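Local coordinates for protein arylsulfatase (Pseudoalteromonas sp. MB47, PDB 7AJ0) that probably removes sulfate groups from the algal polysaccharide fucoidan as an exo-acting sulfatase that carries a calcium ion, at residues G112-L120 and H499-T509. Sequence-based numbering, arbitrary orientation.
Sequences GRLPVRSGL and HIATMKKYPNT
With CG beside its backbone N (chi1 -54°) and the chain extended from there to NE, Arg117 reaches across to Thr502, whose OG1 sits between its own backbone N and carbonyl carbon (chi1 72°). The guanidinium meets that hydroxyl end-on and in plane: NH1 and NH2 each donate to Thr502 OG1 at 3.1 Å. A hydroxyl suits the place because it donates to His499 O, 2.8 Å from Thr502 OG1 and three residues earlier in the helix, while its oxygen accepts from the arginine. Over one face of the guanidinium lies Met503 CE, 3.8 Å from Arg117 CZ; the same methyl meets Val116 CG1 at 3.5 Å. Leu114 CD1 comes to the edge of the His499 ring, 3.5 Å from CE1, while Tyr422 stacks on that imidazole and NE2 is hydrogen-bonded to Trp424 NE1. Arg117 NH2 also forms a salt bridge with Asp401, and a water links NH1 to Tyr506 O and Asn508 OD1. Replacing Arg117 by alanine is likely to strip Thr502 OG1 of both donors and Asp401 of its counter-charge, and to open a gap under the Met503 methyl. Farther along, Thr509 grips Arg117 O twice, through N at 2.8 Å and through OG1 at 3.1 Å, the hydroxyl approaching in the carbonyl plane. A second water accepts from Arg113 NH2 and lies beside Arg117 O and Pro507 O; the NE of Arg113 forms a salt bridge with Glu138. The short helix 115-118 is thus tied to the C-terminal helix 489-505. Arginine suits this junction because its several N-H groups can serve a carboxylate, a hydroxyl and a water together, probably keeping its charge balanced by Asp401.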
ATOM      1  N   GLY A 112     -30.321 -19.149  20.517  1.00 24.15           N
ATOM      2  CA  GLY A 112     -31.191 -18.313  19.717  1.00 24.04           C
ATOM      3  C   GLY A 112     -30.898 -16.837  19.822  1.00 24.10           C
ATOM      4  O   GLY A 112     -31.742 -16.017  19.451  1.00 24.17           O
ATOM      5  N   ARG A 113     -29.712 -16.472  20.299  1.00 24.10           N
ATOM      6  CA  ARG A 113     -29.429 -15.099  20.690  1.00 24.76           C
ATOM      7  C   ARG A 113     -28.033 -14.693  20.251  1.00 24.03           C
ATOM      8  O   ARG A 113     -27.068 -15.430  20.474  1.00 23.94           O
ATOM      9  CB  ARG A 113     -29.571 -14.941  22.210  1.00 24.91           C
ATOM     10  CG  ARG A 113     -30.988 -14.653  22.653  1.00 25.32           C
ATOM     11  CD  ARG A 113     -31.268 -15.133  24.061  1.00 25.90           C
ATOM     12  NE  ARG A 113     -30.374 -14.556  25.062  1.00 26.26           N
ATOM     13  CZ  ARG A 113     -30.467 -13.316  25.531  1.00 26.63           C
ATOM     14  NH1 ARG A 113     -31.404 -12.496  25.076  1.00 26.67           N
ATOM     15  NH2 ARG A 113     -29.614 -12.893  26.455  1.00 27.00           N
ATOM     16  N   LEU A 114     -27.938 -13.531  19.620  1.00 23.92           N
ATOM     17  CA  LEU A 114     -26.635 -12.951  19.341  1.00 23.78           C
ATOM     18  C   LEU A 114     -25.817 -12.915  20.629  1.00 24.17           C
ATOM     19  O   LEU A 114     -26.346 -12.555  21.688  1.00 24.64           O
ATOM     20  CB  LEU A 114     -26.797 -11.545  18.764  1.00 23.80           C
ATOM     21  CG  LEU A 114     -27.341 -11.494  17.335  1.00 23.78           C
ATOM     22  CD1 LEU A 114     -27.769 -10.082  16.974  1.00 23.59           C
ATOM     23  CD2 LEU A 114     -26.300 -12.008  16.349  1.00 23.00           C
ATOM     24  N   PRO A 115     -24.537 -13.294  20.587  1.00 24.04           N
ATOM     25  CA  PRO A 115     -23.779 -13.432  21.842  1.00 24.46           C
ATOM     26  C   PRO A 115     -23.565 -12.126  22.590  1.00 24.93           C
ATOM     27  O   PRO A 115     -23.230 -12.168  23.780  1.00 25.41           O
ATOM     28  CB  PRO A 115     -22.444 -14.043  21.390  1.00 24.20           C
ATOM     29  CG  PRO A 115     -22.359 -13.782  19.928  1.00 23.71           C
ATOM     30  CD  PRO A 115     -23.760 -13.723  19.409  1.00 25.82           C
ATOM     31  N   VAL A 116     -23.745 -10.971  21.948  1.00 24.85           N
ATOM     32  CA  VAL A 116     -23.610  -9.720  22.684  1.00 25.36           C
ATOM     33  C   VAL A 116     -24.720  -9.591  23.722  1.00 25.86           C
ATOM     34  O   VAL A 116     -24.541  -8.933  24.755  1.00 26.43           O
ATOM     35  CB  VAL A 116     -23.595  -8.523  21.715  1.00 25.21           C
ATOM     36  CG1 VAL A 116     -24.953  -8.344  21.048  1.00 25.03           C
ATOM     37  CG2 VAL A 116     -23.175  -7.260  22.450  1.00 25.76           C
ATOM     38  N   ARG A 117     -25.875 -10.217  23.478  1.00 25.70           N
ATOM     39  CA  ARG A 117     -26.952 -10.176  24.460  1.00 26.21           C
ATOM     40  C   ARG A 117     -26.638 -11.062  25.660  1.00 26.58           C
ATOM     41  O   ARG A 117     -26.926 -10.695  26.805  1.00 27.22           O
ATOM     42  CB  ARG A 117     -28.270 -10.617  23.826  1.00 25.98           C
ATOM     43  CG  ARG A 117     -28.670  -9.855  22.574  1.00 25.63           C
ATOM     44  CD  ARG A 117     -30.105 -10.175  22.192  1.00 25.60           C
ATOM     45  NE  ARG A 117     -30.462  -9.682  20.865  1.00 25.23           N
ATOM     46  CZ  ARG A 117     -30.925  -8.462  20.610  1.00 25.44           C
ATOM     47  NH1 ARG A 117     -31.085  -7.586  21.591  1.00 26.00           N
ATOM     48  NH2 ARG A 117     -31.224  -8.116  19.366  1.00 25.12           N
ATOM     49  N   SER A 118     -26.046 -12.231  25.414  1.00 26.25           N
ATOM     50  CA  SER A 118     -25.823 -13.216  26.464  1.00 26.60           C
ATOM     51  C   SER A 118     -24.523 -12.999  27.222  1.00 26.94           C
ATOM     52  O   SER A 118     -24.420 -13.401  28.386  1.00 27.49           O
ATOM     53  CB  SER A 118     -25.819 -14.626  25.862  1.00 26.14           C
ATOM     54  OG  SER A 118     -24.732 -14.796  24.966  1.00 25.65           O
ATOM     55  N   GLY A 119     -23.535 -12.365  26.598  1.00 26.69           N
ATOM     56  CA  GLY A 119     -22.210 -12.276  27.164  1.00 26.98           C
ATOM     57  C   GLY A 119     -21.265 -13.362  26.707  1.00 26.61           C
ATOM     58  O   GLY A 119     -20.097 -13.363  27.120  1.00 41.94           O
ATOM     59  N   LEU A 120     -21.729 -14.278  25.864  1.00 26.08           N
ATOM     60  CA  LEU A 120     -20.927 -15.406  25.396  1.00 29.15           C
ATOM     61  C   LEU A 120     -20.131 -15.041  24.147  1.00 25.25           C
ATOM     62  O   LEU A 120     -20.209 -15.703  23.112  1.00 24.74           O
ATOM     63  CB  LEU A 120     -21.834 -16.605  25.143  1.00 25.51           C
ATOM     64  CG  LEU A 120     -22.651 -17.066  26.352  1.00 26.05           C
ATOM     65  CD1 LEU A 120     -23.694 -18.101  25.957  1.00 25.81           C
ATOM     66  CD2 LEU A 120     -21.731 -17.618  27.433  1.00 26.54           C
ATOM     67  N   HIS A 499     -32.339  -2.247  15.530  1.00 25.62           N
ATOM     68  CA  HIS A 499     -31.613  -3.371  16.110  1.00 25.33           C
ATOM     69  C   HIS A 499     -30.917  -2.963  17.401  1.00 25.69           C
ATOM     70  O   HIS A 499     -30.975  -3.680  18.407  1.00 25.81           O
ATOM     71  CB  HIS A 499     -30.598  -3.907  15.103  1.00 24.77           C
ATOM     72  CG  HIS A 499     -29.827  -5.089  15.598  1.00 24.49           C
ATOM     73  ND1 HIS A 499     -30.406  -6.324  15.796  1.00 24.33           N
ATOM     74  CD2 HIS A 499     -28.524  -5.225  15.936  1.00 24.39           C
ATOM     75  CE1 HIS A 499     -29.493  -7.170  16.233  1.00 24.13           C
ATOM     76  NE2 HIS A 499     -28.342  -6.529  16.329  1.00 24.16           N
ATOM     77  N   ILE A 500     -30.242  -1.812  17.386  1.00 25.93           N
ATOM     78  CA  ILE A 500     -29.588  -1.325  18.595  1.00 26.36           C
ATOM     79  C   ILE A 500     -30.625  -0.989  19.660  1.00 26.96           C
ATOM     80  O   ILE A 500     -30.370  -1.152  20.859  1.00 27.31           O
ATOM     81  CB  ILE A 500     -28.701  -0.108  18.269  1.00 26.55           C
ATOM     82  CG1 ILE A 500     -27.544  -0.503  17.344  1.00 26.02           C
ATOM     83  CG2 ILE A 500     -28.167   0.527  19.547  1.00 27.13           C
ATOM     84  CD1 ILE A 500     -26.563  -1.485  17.946  1.00 25.82           C
ATOM     85  N   ALA A 501     -31.808  -0.525  19.248  1.00 27.15           N
ATOM     86  CA  ALA A 501     -32.818  -0.118  20.219  1.00 27.80           C
ATOM     87  C   ALA A 501     -33.351  -1.304  21.014  1.00 27.81           C
ATOM     88  O   ALA A 501     -33.710  -1.145  22.187  1.00 28.39           O
ATOM     89  CB  ALA A 501     -33.969   0.602  19.516  1.00 28.01           C
ATOM     90  N   THR A 502     -33.416  -2.494  20.406  1.00 27.24           N
ATOM     91  CA  THR A 502     -33.861  -3.664  21.154  1.00 27.28           C
ATOM     92  C   THR A 502     -32.967  -3.911  22.364  1.00 27.51           C
ATOM     93  O   THR A 502     -33.417  -4.475  23.367  1.00 27.87           O
ATOM     94  CB  THR A 502     -33.877  -4.914  20.271  1.00 26.63           C
ATOM     95  OG1 THR A 502     -32.534  -5.330  19.998  1.00 26.18           O
ATOM     96  CG2 THR A 502     -34.602  -4.651  18.960  1.00 26.41           C
ATOM     97  N   MET A 503     -31.702  -3.493  22.286  1.00 27.37           N
ATOM     98  CA  MET A 503     -30.746  -3.696  23.366  1.00 27.62           C
ATOM     99  C   MET A 503     -30.855  -2.643  24.455  1.00 28.42           C
ATOM    100  O   MET A 503     -30.211  -2.788  25.499  1.00 28.77           O
ATOM    101  CB  MET A 503     -29.331  -3.725  22.791  1.00 27.18           C
ATOM    102  CG  MET A 503     -29.155  -4.834  21.777  1.00 26.46           C
ATOM    103  SD  MET A 503     -27.534  -4.913  21.019  1.00 25.98           S
ATOM    104  CE  MET A 503     -27.740  -6.401  20.042  1.00 25.28           C
ATOM    105  N   LYS A 504     -31.638  -1.590  24.236  1.00 28.76           N
ATOM    106  CA  LYS A 504     -32.067  -0.699  25.307  1.00 29.60           C
ATOM    107  C   LYS A 504     -33.325  -1.237  25.980  1.00 29.98           C
ATOM    108  O   LYS A 504     -33.417  -1.249  27.212  1.00 30.61           O
ATOM    109  CB  LYS A 504     -32.319   0.704  24.748  1.00 29.86           C
ATOM    110  CG  LYS A 504     -32.794   1.733  25.765  1.00 32.64           C
ATOM    111  CD  LYS A 504     -31.652   2.232  26.641  1.00 51.86           C
ATOM    112  CE  LYS A 504     -32.141   3.253  27.662  1.00 50.10           C
ATOM    113  NZ  LYS A 504     -32.741   4.457  27.016  1.00 66.30           N
ATOM    114  N   LYS A 505     -34.285  -1.698  25.176  1.00 31.82           N
ATOM    115  CA  LYS A 505     -35.520  -2.269  25.703  1.00 29.99           C
ATOM    116  C   LYS A 505     -35.277  -3.611  26.380  1.00 29.88           C
ATOM    117  O   LYS A 505     -35.983  -3.956  27.334  1.00 30.43           O
ATOM    118  CB  LYS A 505     -36.529  -2.411  24.561  1.00 32.90           C
ATOM    119  CG  LYS A 505     -37.918  -2.884  24.955  1.00 34.63           C
ATOM    120  CD  LYS A 505     -38.841  -2.858  23.734  1.00 38.51           C
ATOM    121  CE  LYS A 505     -40.279  -3.204  24.086  1.00 34.58           C
ATOM    122  NZ  LYS A 505     -40.406  -4.568  24.670  1.00 41.18           N
ATOM    123  N   TYR A 506     -34.293  -4.374  25.906  1.00 29.22           N
ATOM    124  CA  TYR A 506     -33.918  -5.662  26.492  1.00 29.11           C
ATOM    125  C   TYR A 506     -32.425  -5.620  26.783  1.00 28.98           C
ATOM    126  O   TYR A 506     -31.602  -5.935  25.911  1.00 28.33           O
ATOM    127  CB  TYR A 506     -34.274  -6.816  25.559  1.00 28.46           C
ATOM    128  CG  TYR A 506     -35.756  -6.943  25.299  1.00 28.64           C
ATOM    129  CD1 TYR A 506     -36.358  -6.259  24.252  1.00 28.47           C
ATOM    130  CD2 TYR A 506     -36.555  -7.742  26.106  1.00 29.05           C
ATOM    131  CE1 TYR A 506     -37.715  -6.371  24.014  1.00 28.69           C
ATOM    132  CE2 TYR A 506     -37.912  -7.859  25.877  1.00 29.28           C
ATOM    133  CZ  TYR A 506     -38.486  -7.172  24.830  1.00 29.10           C
ATOM    134  OH  TYR A 506     -39.837  -7.289  24.601  1.00 29.38           O
ATOM    135  N   PRO A 507     -32.035  -5.237  28.000  1.00 29.64           N
ATOM    136  CA  PRO A 507     -30.611  -4.997  28.273  1.00 32.98           C
ATOM    137  C   PRO A 507     -29.755  -6.225  28.007  1.00 29.06           C
ATOM    138  O   PRO A 507     -30.159  -7.359  28.269  1.00 28.99           O
ATOM    139  CB  PRO A 507     -30.591  -4.619  29.762  1.00 30.55           C
ATOM    140  CG  PRO A 507     -31.969  -4.149  30.060  1.00 31.06           C
ATOM    141  CD  PRO A 507     -32.878  -4.961  29.180  1.00 30.50           C
ATOM    142  N   ASN A 508     -28.558  -5.980  27.480  1.00 30.53           N
ATOM    143  CA  ASN A 508     -27.584  -7.043  27.291  1.00 28.26           C
ATOM    144  C   ASN A 508     -27.001  -7.469  28.636  1.00 28.82           C
ATOM    145  O   ASN A 508     -27.037  -6.732  29.625  1.00 29.55           O
ATOM    146  CB  ASN A 508     -26.463  -6.590  26.356  1.00 27.80           C
ATOM    147  CG  ASN A 508     -26.941  -6.366  24.929  1.00 27.21           C
ATOM    148  OD1 ASN A 508     -27.948  -6.927  24.498  1.00 26.97           O
ATOM    149  ND2 ASN A 508     -26.206  -5.547  24.184  1.00 27.02           N
ATOM    150  N   THR A 509     -26.451  -8.679  28.661  1.00 28.54           N
ATOM    151  CA  THR A 509     -25.874  -9.224  29.881  1.00 31.76           C
ATOM    152  C   THR A 509     -24.450  -8.719  30.073  1.00 29.22           C
ATOM    153  O   THR A 509     -23.629  -8.777  29.153  1.00 28.67           O
ATOM    154  CB  THR A 509     -25.882 -10.753  29.837  1.00 28.76           C
ATOM    155  OG1 THR A 509     -27.233 -11.228  29.793  1.00 46.34           O
ATOM    156  CG2 THR A 509     -25.178 -11.327  31.056  1.00 29.33           C
TER
HETATM  157  O   HOH W   1     -29.727 -10.324  28.224  1.00 38.46           O
HETATM  158  O   HOH W   2     -30.444  -7.827  24.477  1.00 22.07           O